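Local coordinates for proton-dependent oligopeptide transporter family protein (Xanthomonas campestris, PDB 6EI3), which probably carries small peptides across the bacterial inner membrane, driven by the proton gradient, and is captured here in an auto-inhibited state, at residues F16-M21 and S53-V58; G57-P62 and F436-T441; Q270-R275 and G285-L290. All blocks are in the same frame, centred on the assembly; numbering follows the deposited sequence.

Contact 1 of 3, residues F16-M21 and S53-V58; sequences FSFYGM and SFMIGV. With 78M ((2S)-2,3-dihydroxypropyl(7Z)-pentadec-7-enoate), chain G.
Phe18 and Met21 of helix 4-22 meet Phe54, Met55 and Val58 of helix 40-60, two nearly antiparallel transmembrane helices of the major facilitator fold. The two short segments run at 158° to each other with axes 13.5 Å apart, so contact is made through side chains only, and no hydrogen bond crosses. The tight part is a small apolar cluster. Phe18 extends with CG trans to the backbone N (chi1 178°), which carries its ring across, and CE1 comes to 3.9 Å from CE2 of Phe54. The two phenylalanines overlap alongside, running opposite ways, and Val58, arriving head-on, sets CG2 against the edge of the Phe18 ring at 3.9 Å from CE1. The same methyl lies over one face of the Phe54 ring, so a single valine branch serves both aromatics. At the looser side Met55 SD stands near the plane of the Phe18 ring, 4.3 Å from CZ. A monoacylglycerol chain runs past Ser53, Ile56 and Gly57 on the side of helix 40-60 away from helix 4-22, where Ser53 and Ile56 also touch helices 430-456 and 248-270, with Ile56 CG2 3.7 Å from C12 of 78M. Met21, bent at chi2 and chi3, belongs to the tight part: it makes a Met-aromatic contact, its SD 3.7 Å from Phe54 CZ and obliquely placed, 41° off the ring normal.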
loop_
_atom_site.group_PDB
_atom_site.type_symbol
_atom_site.label_atom_id
_atom_site.label_comp_id
_atom_site.label_asym_id
_atom_site.label_seq_id
_atom_site.Cartn_x
_atom_site.Cartn_y
_atom_site.Cartn_z
ATOM N N PHE A 16 6.209 14.100 -4.295
ATOM C CA PHE A 16 7.631 14.093 -4.639
ATOM C C PHE A 16 8.437 13.831 -3.353
ATOM O O PHE A 16 9.362 13.017 -3.353
ATOM C CB PHE A 16 8.058 15.419 -5.306
ATOM C CG PHE A 16 9.487 15.420 -5.830
ATOM C CD1 PHE A 16 10.564 15.559 -4.964
ATOM C CD2 PHE A 16 9.748 15.287 -7.188
ATOM C CE1 PHE A 16 11.886 15.571 -5.448
ATOM C CE2 PHE A 16 11.066 15.303 -7.670
ATOM C CZ PHE A 16 12.122 15.438 -6.795
ATOM N N SER A 17 8.057 14.516 -2.265
ATOM C CA SER A 17 8.679 14.396 -0.955
ATOM C C SER A 17 8.601 12.956 -0.412
ATOM O O SER A 17 9.605 12.415 0.057
ATOM C CB SER A 17 8.020 15.370 0.014
ATOM O OG SER A 17 8.521 15.226 1.328
ATOM N N PHE A 18 7.422 12.344 -0.481
ATOM C CA PHE A 18 7.219 10.986 0.026
ATOM C C PHE A 18 8.114 10.001 -0.690
ATOM O O PHE A 18 8.843 9.268 -0.035
ATOM C CB PHE A 18 5.747 10.544 -0.090
ATOM C CG PHE A 18 5.542 9.124 0.398
ATOM C CD1 PHE A 18 5.355 8.856 1.750
ATOM C CD2 PHE A 18 5.585 8.051 -0.491
ATOM C CE1 PHE A 18 5.229 7.535 2.208
ATOM C CE2 PHE A 18 5.434 6.733 -0.037
ATOM C CZ PHE A 18 5.263 6.483 1.310
ATOM N N TYR A 19 8.033 9.961 -2.029
ATOM C CA TYR A 19 8.829 9.022 -2.820
ATOM C C TYR A 19 10.318 9.262 -2.657
ATOM O O TYR A 19 11.090 8.309 -2.618
ATOM C CB TYR A 19 8.407 9.076 -4.294
ATOM C CG TYR A 19 7.070 8.400 -4.523
ATOM C CD1 TYR A 19 6.940 7.019 -4.412
ATOM C CD2 TYR A 19 5.935 9.140 -4.832
ATOM C CE1 TYR A 19 5.709 6.390 -4.615
ATOM C CE2 TYR A 19 4.702 8.524 -5.049
ATOM C CZ TYR A 19 4.594 7.145 -4.935
ATOM O OH TYR A 19 3.391 6.521 -5.157
ATOM N N GLY A 20 10.686 10.540 -2.555
ATOM C CA GLY A 20 12.054 10.995 -2.347
ATOM C C GLY A 20 12.641 10.426 -1.078
ATOM O O GLY A 20 13.707 9.816 -1.135
ATOM N N MET A 21 11.933 10.541 0.060
ATOM C CA MET A 21 12.473 9.961 1.294
ATOM C C MET A 21 12.365 8.414 1.320
ATOM O O MET A 21 13.323 7.744 1.696
ATOM C CB MET A 21 11.900 10.631 2.576
ATOM C CG MET A 21 10.545 10.130 3.075
ATOM S SD MET A 21 10.497 8.541 3.984
ATOM C CE MET A 21 11.954 8.622 4.883
ATOM N N SER A 53 8.001 -1.716 8.095
ATOM C CA SER A 53 7.244 -1.237 9.275
ATOM C C SER A 53 6.703 0.176 8.978
ATOM O O SER A 53 5.560 0.490 9.317
ATOM C CB SER A 53 8.131 -1.191 10.522
ATOM O OG SER A 53 8.410 -2.515 10.924
ATOM N N PHE A 54 7.536 1.018 8.356
ATOM C CA PHE A 54 7.176 2.370 7.903
ATOM C C PHE A 54 5.971 2.310 6.910
ATOM O O PHE A 54 5.005 3.051 7.079
ATOM C CB PHE A 54 8.398 3.042 7.232
ATOM C CG PHE A 54 8.094 4.353 6.558
ATOM C CD1 PHE A 54 7.931 5.518 7.307
ATOM C CD2 PHE A 54 7.975 4.432 5.177
ATOM C CE1 PHE A 54 7.650 6.736 6.681
ATOM C CE2 PHE A 54 7.669 5.644 4.551
ATOM C CZ PHE A 54 7.506 6.785 5.305
ATOM N N MET A 55 6.048 1.429 5.878
ATOM C CA MET A 55 4.970 1.207 4.900
ATOM C C MET A 55 3.673 0.759 5.609
ATOM O O MET A 55 2.583 1.208 5.252
ATOM C CB MET A 55 5.401 0.198 3.830
ATOM C CG MET A 55 6.456 0.764 2.848
ATOM S SD MET A 55 5.964 2.354 2.101
ATOM C CE MET A 55 4.662 1.801 1.042
ATOM N N ILE A 56 3.808 -0.083 6.644
ATOM C CA ILE A 56 2.668 -0.529 7.449
ATOM C C ILE A 56 1.953 0.682 8.071
ATOM O O ILE A 56 0.745 0.800 7.914
ATOM C CB ILE A 56 3.084 -1.606 8.477
ATOM C CG1 ILE A 56 3.118 -2.977 7.775
ATOM C CG2 ILE A 56 2.116 -1.627 9.679
ATOM C CD1 ILE A 56 3.842 -4.055 8.470
ATOM N N GLY A 57 2.712 1.595 8.684
ATOM C CA GLY A 57 2.162 2.801 9.292
ATOM C C GLY A 57 1.491 3.705 8.285
ATOM O O GLY A 57 0.387 4.207 8.525
ATOM N N VAL A 58 2.177 3.929 7.139
ATOM C CA VAL A 58 1.678 4.774 6.061
ATOM C C VAL A 58 0.293 4.315 5.575
ATOM O O VAL A 58 -0.558 5.153 5.313
ATOM C CB VAL A 58 2.691 4.872 4.895
ATOM C CG1 VAL A 58 2.093 5.618 3.693
ATOM C CG2 VAL A 58 3.984 5.552 5.348
HETATM O O21 78M G . 14.515 -5.199 14.993
HETATM C C20 78M G . 14.413 -4.019 15.782
HETATM C C18 78M G . 14.053 -2.831 14.921
HETATM O O19 78M G . 15.181 -2.423 14.142
HETATM C C17 78M G . 13.535 -1.655 15.721
HETATM O O2 78M G . 12.314 -1.204 15.079
HETATM C C1 78M G . 12.392 -0.223 14.170
HETATM O O1 78M G . 13.423 0.223 13.748
HETATM C C2 78M G . 11.030 0.217 13.726
HETATM C C3 78M G . 10.929 1.694 13.374
HETATM C C4 78M G . 9.917 1.932 12.274
HETATM C C5 78M G . 9.405 3.352 12.171
HETATM C C6 78M G . 8.078 3.465 11.424
HETATM C C7 78M G . 6.892 3.185 12.291
HETATM C C8 78M G . 5.625 3.238 11.927
HETATM C C9 78M G . 4.443 2.979 12.809
HETATM C C10 78M G . 3.854 1.586 12.641
HETATM C C11 78M G . 2.433 1.453 13.167
HETATM C C12 78M G . 1.864 0.066 12.969
HETATM C C13 78M G . 0.369 -0.066 13.174
HETATM C C15 78M G . -1.588 -1.663 13.131
HETATM C C14 78M G . -0.150 -1.425 12.756
#

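Contact 2 of 3, residues G57-P62 and F436-T441; sequences GVFFFP and FWYLTT. With 78M ((2S)-2,3-dihydroxypropyl(7Z)-pentadec-7-enoate), chain G.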
loop_
_atom_site.group_PDB
_atom_site.type_symbol
_atom_site.label_atom_id
_atom_site.label_comp_id
_atom_site.label_asym_id
_atom_site.label_seq_id
_atom_site.Cartn_x
_atom_site.Cartn_y
_atom_site.Cartn_z
ATOM N N GLY A 57 2.712 1.595 8.684
ATOM C CA GLY A 57 2.162 2.801 9.292
ATOM C C GLY A 57 1.491 3.705 8.285
ATOM O O GLY A 57 0.387 4.207 8.525
ATOM N N VAL A 58 2.177 3.929 7.139
ATOM C CA VAL A 58 1.678 4.774 6.061
ATOM C C VAL A 58 0.293 4.315 5.575
ATOM O O VAL A 58 -0.558 5.153 5.313
ATOM C CB VAL A 58 2.691 4.872 4.895
ATOM C CG1 VAL A 58 2.093 5.618 3.693
ATOM C CG2 VAL A 58 3.984 5.552 5.348
ATOM N N PHE A 59 0.068 2.995 5.475
ATOM C CA PHE A 59 -1.175 2.454 4.927
ATOM C C PHE A 59 -2.166 2.002 5.989
ATOM O O PHE A 59 -3.298 1.657 5.647
ATOM C CB PHE A 59 -0.857 1.357 3.905
ATOM C CG PHE A 59 -0.449 1.977 2.584
ATOM C CD1 PHE A 59 0.871 2.355 2.350
ATOM C CD2 PHE A 59 -1.381 2.161 1.566
ATOM C CE1 PHE A 59 1.251 2.924 1.124
ATOM C CE2 PHE A 59 -0.998 2.714 0.333
ATOM C CZ PHE A 59 0.314 3.105 0.130
ATOM N N PHE A 60 -1.795 2.121 7.274
ATOM C CA PHE A 60 -2.718 1.815 8.378
ATOM C C PHE A 60 -3.389 3.112 8.894
ATOM O O PHE A 60 -4.602 3.116 9.111
ATOM C CB PHE A 60 -2.000 1.099 9.541
ATOM C CG PHE A 60 -2.870 0.987 10.776
ATOM C CD1 PHE A 60 -3.900 0.048 10.840
ATOM C CD2 PHE A 60 -2.725 1.883 11.832
ATOM C CE1 PHE A 60 -4.733 -0.028 11.965
ATOM C CE2 PHE A 60 -3.570 1.813 12.952
ATOM C CZ PHE A 60 -4.564 0.854 13.011
ATOM N N PHE A 61 -2.586 4.199 9.116
ATOM C CA PHE A 61 -3.065 5.473 9.666
ATOM C C PHE A 61 -4.153 6.177 8.809
ATOM O O PHE A 61 -4.920 6.903 9.436
ATOM C CB PHE A 61 -1.927 6.426 10.047
ATOM C CG PHE A 61 -1.194 5.944 11.279
ATOM C CD1 PHE A 61 -1.862 5.790 12.491
ATOM C CD2 PHE A 61 0.164 5.649 11.228
ATOM C CE1 PHE A 61 -1.187 5.330 13.629
ATOM C CE2 PHE A 61 0.846 5.190 12.369
ATOM C CZ PHE A 61 0.163 5.042 13.565
ATOM N N PRO A 62 -4.403 5.894 7.494
ATOM C CA PRO A 62 -5.627 6.434 6.854
ATOM C C PRO A 62 -6.888 6.136 7.658
ATOM O O PRO A 62 -7.827 6.920 7.577
ATOM C CB PRO A 62 -5.676 5.686 5.519
ATOM C CG PRO A 62 -4.230 5.459 5.199
ATOM C CD PRO A 62 -3.632 5.090 6.520
ATOM N N PHE A 436 -10.266 -0.695 3.116
ATOM C CA PHE A 436 -9.854 -2.089 2.930
ATOM C C PHE A 436 -8.698 -2.208 1.945
ATOM O O PHE A 436 -7.877 -3.116 2.105
ATOM C CB PHE A 436 -11.022 -2.973 2.450
ATOM C CG PHE A 436 -12.049 -3.462 3.453
ATOM C CD1 PHE A 436 -11.903 -3.204 4.813
ATOM C CD2 PHE A 436 -13.161 -4.194 3.032
ATOM C CE1 PHE A 436 -12.870 -3.626 5.733
ATOM C CE2 PHE A 436 -14.127 -4.632 3.956
ATOM C CZ PHE A 436 -13.971 -4.349 5.300
ATOM N N TRP A 437 -8.672 -1.346 0.897
ATOM C CA TRP A 437 -7.592 -1.329 -0.109
ATOM C C TRP A 437 -6.281 -0.885 0.535
ATOM O O TRP A 437 -5.254 -1.510 0.298
ATOM C CB TRP A 437 -7.940 -0.443 -1.323
ATOM C CG TRP A 437 -6.964 -0.555 -2.467
ATOM C CD1 TRP A 437 -6.237 0.460 -3.024
ATOM C CD2 TRP A 437 -6.657 -1.734 -3.236
ATOM N NE1 TRP A 437 -5.509 -0.009 -4.098
ATOM C CE2 TRP A 437 -5.742 -1.353 -4.244
ATOM C CE3 TRP A 437 -7.083 -3.079 -3.184
ATOM C CZ2 TRP A 437 -5.203 -2.274 -5.153
ATOM C CZ3 TRP A 437 -6.558 -3.986 -4.097
ATOM C CH2 TRP A 437 -5.636 -3.579 -5.070
ATOM N N TYR A 438 -6.316 0.164 1.382
ATOM C CA TYR A 438 -5.116 0.611 2.102
ATOM C C TYR A 438 -4.599 -0.501 3.012
ATOM O O TYR A 438 -3.403 -0.754 3.042
ATOM C CB TYR A 438 -5.399 1.863 2.944
ATOM C CG TYR A 438 -5.717 3.089 2.127
ATOM C CD1 TYR A 438 -5.015 3.374 0.960
ATOM C CD2 TYR A 438 -6.682 3.997 2.547
ATOM C CE1 TYR A 438 -5.303 4.512 0.205
ATOM C CE2 TYR A 438 -6.962 5.147 1.810
ATOM C CZ TYR A 438 -6.273 5.398 0.639
ATOM O OH TYR A 438 -6.529 6.541 -0.079
ATOM N N LEU A 439 -5.507 -1.194 3.701
ATOM C CA LEU A 439 -5.145 -2.303 4.572
ATOM C C LEU A 439 -4.546 -3.486 3.796
ATOM O O LEU A 439 -3.832 -4.276 4.393
ATOM C CB LEU A 439 -6.335 -2.755 5.444
ATOM C CG LEU A 439 -6.846 -1.733 6.477
ATOM C CD1 LEU A 439 -8.081 -2.276 7.209
ATOM C CD2 LEU A 439 -5.744 -1.321 7.479
ATOM N N THR A 440 -4.856 -3.614 2.483
ATOM C CA THR A 440 -4.315 -4.658 1.601
ATOM C C THR A 440 -2.788 -4.492 1.511
ATOM O O THR A 440 -2.066 -5.480 1.620
ATOM C CB THR A 440 -5.062 -4.664 0.252
ATOM O OG1 THR A 440 -6.441 -4.858 0.527
ATOM C CG2 THR A 440 -4.611 -5.763 -0.677
ATOM N N THR A 441 -2.307 -3.237 1.370
ATOM C CA THR A 441 -0.872 -2.912 1.375
ATOM C C THR A 441 -0.305 -3.160 2.764
ATOM O O THR A 441 0.767 -3.753 2.857
ATOM C CB THR A 441 -0.646 -1.452 0.981
ATOM O OG1 THR A 441 -1.018 -1.308 -0.379
ATOM C CG2 THR A 441 0.826 -1.013 1.151
HETATM O O21 78M G . 14.515 -5.199 14.993
HETATM C C20 78M G . 14.413 -4.019 15.782
HETATM C C18 78M G . 14.053 -2.831 14.921
HETATM O O19 78M G . 15.181 -2.423 14.142
HETATM C C17 78M G . 13.535 -1.655 15.721
HETATM O O2 78M G . 12.314 -1.204 15.079
HETATM C C1 78M G . 12.392 -0.223 14.170
HETATM O O1 78M G . 13.423 0.223 13.748
HETATM C C2 78M G . 11.030 0.217 13.726
HETATM C C3 78M G . 10.929 1.694 13.374
HETATM C C4 78M G . 9.917 1.932 12.274
HETATM C C5 78M G . 9.405 3.352 12.171
HETATM C C6 78M G . 8.078 3.465 11.424
HETATM C C7 78M G . 6.892 3.185 12.291
HETATM C C8 78M G . 5.625 3.238 11.927
HETATM C C9 78M G . 4.443 2.979 12.809
HETATM C C10 78M G . 3.854 1.586 12.641
HETATM C C11 78M G . 2.433 1.453 13.167
HETATM C C12 78M G . 1.864 0.066 12.969
HETATM C C13 78M G . 0.369 -0.066 13.174
HETATM C C15 78M G . -1.588 -1.663 13.131
HETATM C C14 78M G . -0.150 -1.425 12.756
#
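Phe59 of helix 40-60 and Thr441 of helix 430-456 form a CH-pi contact: the Thr441 methyl CG2 sits over one face of the phenyl ring, offset toward its rim, 3.7 Å from the centroid of the Phe59 ring and 18° off its normal. Thr441 keeps CG2 trans to its backbone N, the branch that reaches the ring, while OG1 lies beside that N. A second group of contacts is apolar packing, mostly around Tyr438. Its side chain crosses that of Phe59 at about a right angle, with Tyr438 CD1 3.9 Å from Phe59 CD2, and Pro62 lays CB 3.6 Å from Tyr438 CD2, obliquely to the ring. Phe59 thus lies by CD1 of the tyrosine and Pro62 by CD2. Phe60 points its CB away from helix 430-456 but still meets Leu439, whose CD2 is 4.1 Å from Phe60 CD1. Backbone carbonyls take part as well: Phe59 CB approaches Tyr438 O at 3.4 Å, and in return Tyr438 CB lies 3.4 Å from Phe59 O, a reciprocal approach that reflects how near the two backbones come. No hydrogen bond joins the segments. The last group involves lipid: the Phe60 ring carries C15, the last carbon of the acyl chain of 78M, over its centre on one face. By joining an early helix to a late one, the contact is consistent with packing between the N- and C-terminal halves of a major facilitator fold, with the 78M acyl tail beside it. Around this site Lys118 makes a cation-pi contact with Phe59 and also touches Tyr438, while Trp437, on another flank of helix 430-456, packs against Phe296 and Phe303 of helix 281-306 and Ser414 and Ile418 of helix 400-424.

Contact 3 of 3, residues Q270-R275 and G285-L290; sequences QLERAR and GVRALL
Glu272 OE2 accepts a hydrogen bond from Arg287 NH2 at 2.8 Å, part of a salt bridge, while the other oxygen, OE1, lies 2.8 Å from Arg275 NH1. Neither approach is ideal. Toward Arg287 the carboxylate uses the anti lone pair of OE2, the N-H to oxygen angle is 130°, and the acceptor is tilted 32° out of the guanidinium plane. The Arg275 pairing is one of charges only, since OE1 lies well out of that guanidinium plane, and OE2 sits above one face of the same group, toward its rim. Glu272 is bent at chi2, which folds its carboxylate back between the two arginines; Arg287 starts out extended and bends at chi3. Arg275 NH2 and Arg287 NE come to 4.4 Å because both side chains gather on the Glu272 carboxylate, and Arg275 has a second acidic partner in Asp284.

Beneath the polar group lies an apolar layer. Leu271, with CG trans to its backbone N (chi1 -175°), thrusts CD2 against the start of Arg287, 3.5 Å from the backbone N of Arg287, and the same methyl covers one face of the Arg287 guanidinium toward its rim. Its other branch, CD1, meets Val286 CG1 at 3.9 Å, and Val209 and Phe206 of helix 206-215 extend this layer. Trp268 adds a cation-pi contact to Arg287. Glu272, Arg275 and Arg287 form a salt-bridge network, backed by the Leu271-Val286 packing, that ties the short 3-10 turn 271-273 following helix 248-270 to helix 281-306, at the connection between two successive helices of the transporter.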
loop_
_atom_site.group_PDB
_atom_site.type_symbol
_atom_site.label_atom_id
_atom_site.label_comp_id
_atom_site.label_asym_id
_atom_site.label_seq_id
_atom_site.Cartn_x
_atom_site.Cartn_y
_atom_site.Cartn_z
ATOM N N GLN A 270 -23.989 -14.356 10.126
ATOM C CA GLN A 270 -25.269 -13.822 10.598
ATOM C C GLN A 270 -25.795 -12.607 9.823
ATOM O O GLN A 270 -26.677 -11.917 10.333
ATOM C CB GLN A 270 -25.121 -13.418 12.082
ATOM C CG GLN A 270 -24.848 -14.543 13.060
ATOM C CD GLN A 270 -24.551 -14.059 14.468
ATOM O OE1 GLN A 270 -23.893 -14.750 15.234
ATOM N NE2 GLN A 270 -25.012 -12.871 14.856
ATOM N N LEU A 271 -25.271 -12.328 8.617
ATOM C CA LEU A 271 -25.684 -11.161 7.833
ATOM C C LEU A 271 -27.176 -11.168 7.461
ATOM O O LEU A 271 -27.790 -10.097 7.410
ATOM C CB LEU A 271 -24.789 -10.970 6.594
ATOM C CG LEU A 271 -25.032 -9.731 5.747
ATOM C CD1 LEU A 271 -24.905 -8.441 6.557
ATOM C CD2 LEU A 271 -24.123 -9.713 4.579
ATOM N N GLU A 272 -27.760 -12.355 7.240
ATOM C CA GLU A 272 -29.186 -12.471 6.913
ATOM C C GLU A 272 -30.105 -11.982 8.046
ATOM O O GLU A 272 -31.222 -11.565 7.758
ATOM C CB GLU A 272 -29.561 -13.893 6.453
ATOM C CG GLU A 272 -28.983 -14.266 5.092
ATOM C CD GLU A 272 -29.369 -13.371 3.928
ATOM O OE1 GLU A 272 -30.585 -13.215 3.672
ATOM O OE2 GLU A 272 -28.454 -12.830 3.267
ATOM N N ARG A 273 -29.616 -11.959 9.313
ATOM C CA ARG A 273 -30.391 -11.489 10.483
ATOM C C ARG A 273 -30.553 -9.945 10.510
ATOM O O ARG A 273 -31.239 -9.416 11.391
ATOM C CB ARG A 273 -29.763 -11.973 11.798
ATOM C CG ARG A 273 -29.538 -13.474 11.898
ATOM C CD ARG A 273 -28.835 -13.774 13.194
ATOM N NE ARG A 273 -28.513 -15.191 13.348
ATOM C CZ ARG A 273 -28.136 -15.740 14.496
ATOM N NH1 ARG A 273 -28.063 -15.003 15.601
ATOM N NH2 ARG A 273 -27.855 -17.035 14.559
ATOM N N ALA A 274 -29.915 -9.233 9.555
ATOM C CA ALA A 274 -30.002 -7.778 9.419
ATOM C C ALA A 274 -31.111 -7.355 8.436
ATOM O O ALA A 274 -31.528 -6.196 8.468
ATOM C CB ALA A 274 -28.659 -7.217 8.961
ATOM N N ARG A 275 -31.589 -8.304 7.580
ATOM C CA ARG A 275 -32.598 -8.130 6.510
ATOM C C ARG A 275 -33.890 -7.408 6.904
ATOM O O ARG A 275 -34.513 -6.780 6.035
ATOM C CB ARG A 275 -32.965 -9.477 5.851
ATOM C CG ARG A 275 -31.934 -9.987 4.851
ATOM C CD ARG A 275 -32.064 -9.347 3.477
ATOM N NE ARG A 275 -30.837 -9.520 2.702
ATOM C CZ ARG A 275 -30.599 -10.545 1.892
ATOM N NH1 ARG A 275 -31.522 -11.482 1.707
ATOM N NH2 ARG A 275 -29.444 -10.636 1.252
ATOM N N GLY A 285 -25.405 -4.943 0.001
ATOM C CA GLY A 285 -24.240 -4.071 -0.099
ATOM C C GLY A 285 -23.101 -4.472 0.817
ATOM O O GLY A 285 -21.939 -4.408 0.414
ATOM N N VAL A 286 -23.429 -4.933 2.043
ATOM C CA VAL A 286 -22.454 -5.413 3.024
ATOM C C VAL A 286 -21.966 -6.809 2.598
ATOM O O VAL A 286 -20.790 -7.106 2.783
ATOM C CB VAL A 286 -22.990 -5.333 4.493
ATOM C CG1 VAL A 286 -22.063 -6.036 5.485
ATOM C CG2 VAL A 286 -23.202 -3.878 4.908
ATOM N N ARG A 287 -22.859 -7.648 2.001
ATOM C CA ARG A 287 -22.495 -8.970 1.464
ATOM C C ARG A 287 -21.454 -8.804 0.344
ATOM O O ARG A 287 -20.465 -9.542 0.311
ATOM C CB ARG A 287 -23.729 -9.721 0.926
ATOM C CG ARG A 287 -23.436 -11.194 0.665
ATOM C CD ARG A 287 -24.667 -12.086 0.595
ATOM N NE ARG A 287 -25.378 -12.227 1.872
ATOM C CZ ARG A 287 -25.012 -13.033 2.866
ATOM N NH1 ARG A 287 -23.900 -13.753 2.773
ATOM N NH2 ARG A 287 -25.741 -13.105 3.970
ATOM N N ALA A 288 -21.689 -7.828 -0.560
ATOM C CA ALA A 288 -20.802 -7.498 -1.667
ATOM C C ALA A 288 -19.438 -7.021 -1.128
ATOM O O ALA A 288 -18.401 -7.462 -1.631
ATOM C CB ALA A 288 -21.443 -6.426 -2.532
ATOM N N LEU A 289 -19.442 -6.170 -0.072
ATOM C CA LEU A 289 -18.231 -5.657 0.588
ATOM C C LEU A 289 -17.394 -6.793 1.185
ATOM O O LEU A 289 -16.170 -6.740 1.105
ATOM C CB LEU A 289 -18.595 -4.653 1.706
ATOM C CG LEU A 289 -18.197 -3.174 1.561
ATOM C CD1 LEU A 289 -16.750 -2.991 1.086
ATOM C CD2 LEU A 289 -19.172 -2.416 0.705
ATOM N N LEU A 290 -18.044 -7.805 1.791
ATOM C CA LEU A 290 -17.340 -8.955 2.368
ATOM C C LEU A 290 -16.708 -9.854 1.306
ATOM O O LEU A 290 -15.619 -10.382 1.524
ATOM C CB LEU A 290 -18.208 -9.752 3.335
ATOM C CG LEU A 290 -18.631 -9.023 4.608
ATOM C CD1 LEU A 290 -19.697 -9.815 5.349
ATOM C CD2 LEU A 290 -17.408 -8.687 5.521
#

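Overall arrangement
Contacts 1 and 2 are neighbours, their centres 12 Å apart, and share Gly57 and Val58 of helix 40-60, which packs on helix 4-22 in one and on helix 430-456 in the other. The same bound lipid touches both. Contact 2 joins segments at least 374 positions apart, near the centre of the chain. Contact 3 is local, between chain neighbours, and lies within the span that contact 2 closes; their centres are 24 Å apart, and Phe436 touches Leu289. The centres of contacts 1 and 3 are 35 Å apart, without touch. Contact 2 thus bridges early and late helices, as expected between the two halves of a major facilitator transporter, while contact 3 fastens a peripheral connection.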